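Local atomic coordinates of sugar ABC transporter (Agrobacterium radiobacter, PDB entry 4RXT), a protein that probably binds sugars as the solute-binding component of an ABC transporter and holds arabinose between its two lobes. Residues Q149-T152 / G153-Q157. Numbering follows the deposited sequence.
Sequences QRRT and GFLDQ. With ARA (alpha-L-arabinopyranose), chain B.
R151 and L155 meet one turn apart on helix 145-161, in the beta-alpha-beta unit of strands 133-139 and 165-172. Methyl CD1 of L155 sits over the centre of one face of the R151 guanidinium, with L155 CD1 3.6 Å from R151 CZ. The R151 chain is extended, with CG anti to the backbone N (chi1 169°). A turn about the CD-NE bond (chi4 -74°) swings the guanidinium out of line with that chain and presents its face to the methyl. R151 NH2 forms a salt bridge with D170 of strand 165-172.

T152 and D156 lie side by side and point the same way. Methyl CG2 of T152 comes 3.3 Å from D156 OD2. The T152 hydroxyl OG1 instead bonds back to E148 O. Between the two residues D156 N donates to T152 O at 2.9 Å, one of five successive i to i+4 bonds here.

R150 leaves the helix toward the sugar. Its NH1 donates to arabinose O1 and its NH2 to O2, each at 2.9 Å. R150 NE hydrogen-bonds to OD1 of N109, and F226 adds a cation-pi contact.

The same helix thus serves two ends. R150 grips two adjacent sugar oxygens, as one of several residues holding the sugar, while D170 probably balances the R151 charge and L155 gives one face of the guanidinium an apolar cover.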
loop_
_atom_site.group_PDB
_atom_site.type_symbol
_atom_site.label_atom_id
_atom_site.label_comp_id
_atom_site.label_asym_id
_atom_site.label_seq_id
_atom_site.Cartn_x
_atom_site.Cartn_y
_atom_site.Cartn_z
ATOM N N GLN A 149 -5.469 6.276 -5.982
ATOM C CA GLN A 149 -4.441 7.260 -6.348
ATOM C C GLN A 149 -3.311 6.656 -7.192
ATOM O O GLN A 149 -2.821 7.275 -8.122
ATOM C CB GLN A 149 -3.890 7.976 -5.127
ATOM C CG GLN A 149 -4.928 8.888 -4.528
ATOM C CD GLN A 149 -4.416 9.637 -3.335
ATOM O OE1 GLN A 149 -3.675 9.094 -2.551
ATOM N NE2 GLN A 149 -4.810 10.893 -3.187
ATOM N N ARG A 150 -2.870 5.446 -6.840
ATOM C CA ARG A 150 -1.834 4.754 -7.650
ATOM C C ARG A 150 -2.358 4.528 -9.060
ATOM O O ARG A 150 -1.655 4.743 -10.059
ATOM C CB ARG A 150 -1.422 3.438 -7.010
ATOM C CG ARG A 150 -0.755 3.656 -5.692
ATOM C CD ARG A 150 -0.522 2.359 -4.959
ATOM N NE ARG A 150 -0.179 2.663 -3.576
ATOM C CZ ARG A 150 -0.082 1.805 -2.584
ATOM N NH1 ARG A 150 -0.190 0.490 -2.802
ATOM N NH2 ARG A 150 0.182 2.289 -1.394
ATOM N N ARG A 151 -3.609 4.114 -9.155
ATOM C CA ARG A 151 -4.220 3.888 -10.455
ATOM C C ARG A 151 -4.230 5.178 -11.294
ATOM O O ARG A 151 -3.828 5.183 -12.445
ATOM C CB ARG A 151 -5.629 3.328 -10.280
ATOM C CG ARG A 151 -6.478 3.285 -11.543
ATOM C CD ARG A 151 -7.813 2.605 -11.297
ATOM N NE ARG A 151 -8.632 2.571 -12.503
ATOM C CZ ARG A 151 -9.266 3.623 -13.008
ATOM N NH1 ARG A 151 -9.216 4.793 -12.398
ATOM N NH2 ARG A 151 -9.944 3.484 -14.120
ATOM N N THR A 152 -4.657 6.260 -10.677
ATOM C CA THR A 152 -4.698 7.572 -11.355
ATOM C C THR A 152 -3.291 7.995 -11.795
ATOM O O THR A 152 -3.061 8.411 -12.930
ATOM C CB THR A 152 -5.341 8.610 -10.421
ATOM O OG1 THR A 152 -6.719 8.263 -10.227
ATOM C CG2 THR A 152 -5.303 9.997 -11.048
ATOM N N GLY A 153 -2.334 7.895 -10.883
ATOM C CA GLY A 153 -1.006 8.364 -11.179
ATOM C C GLY A 153 -0.435 7.568 -12.349
ATOM O O GLY A 153 0.185 8.123 -13.273
ATOM N N PHE A 154 -0.641 6.242 -12.330
ATOM C CA PHE A 154 -0.195 5.372 -13.411
ATOM C C PHE A 154 -0.845 5.704 -14.750
ATOM O O PHE A 154 -0.162 5.866 -15.774
ATOM C CB PHE A 154 -0.457 3.902 -13.004
ATOM C CG PHE A 154 -0.134 2.896 -14.092
ATOM C CD1 PHE A 154 1.158 2.411 -14.258
ATOM C CD2 PHE A 154 -1.133 2.405 -14.919
ATOM C CE1 PHE A 154 1.445 1.500 -15.257
ATOM C CE2 PHE A 154 -0.849 1.465 -15.900
ATOM C CZ PHE A 154 0.439 1.025 -16.079
ATOM N N LEU A 155 -2.176 5.746 -14.748
ATOM C CA LEU A 155 -2.922 5.972 -15.980
ATOM C C LEU A 155 -2.557 7.337 -16.614
ATOM O O LEU A 155 -2.358 7.418 -17.821
ATOM C CB LEU A 155 -4.442 5.846 -15.760
ATOM C CG LEU A 155 -4.965 4.435 -15.436
ATOM C CD1 LEU A 155 -6.447 4.464 -15.129
ATOM C CD2 LEU A 155 -4.630 3.443 -16.552
ATOM N N ASP A 156 -2.467 8.380 -15.793
ATOM C CA ASP A 156 -2.132 9.700 -16.246
ATOM C C ASP A 156 -0.740 9.750 -16.883
ATOM O O ASP A 156 -0.523 10.325 -17.948
ATOM C CB ASP A 156 -2.195 10.688 -15.076
ATOM C CG ASP A 156 -3.639 10.965 -14.588
ATOM O OD1 ASP A 156 -4.630 10.540 -15.237
ATOM O OD2 ASP A 156 -3.753 11.615 -13.520
ATOM N N GLN A 157 0.223 9.110 -16.237
ATOM C CA GLN A 157 1.607 9.133 -16.738
ATOM C C GLN A 157 1.663 8.356 -18.059
ATOM O O GLN A 157 2.296 8.747 -19.037
ATOM C CB GLN A 157 2.535 8.510 -15.667
ATOM C CG GLN A 157 4.014 8.664 -15.987
ATOM C CD GLN A 157 4.564 10.059 -15.755
ATOM O OE1 GLN A 157 3.833 11.040 -15.709
ATOM N NE2 GLN A 157 5.866 10.156 -15.616
HETATM C C1 ARA B . -0.097 -1.603 0.565
HETATM C C2 ARA B . -1.002 -0.356 0.524
HETATM C C3 ARA B . -2.208 -0.579 1.420
HETATM C C4 ARA B . -2.923 -1.901 1.088
HETATM C C5 ARA B . -2.088 -2.773 0.247
HETATM O O1 ARA B . 0.491 -1.312 -0.697
HETATM O O2 ARA B . -0.293 0.804 0.998
HETATM O O3 ARA B . -3.053 0.581 1.332
HETATM O O4 ARA B . -4.047 -1.727 0.223
HETATM O O5 ARA B . -0.713 -2.882 0.649
#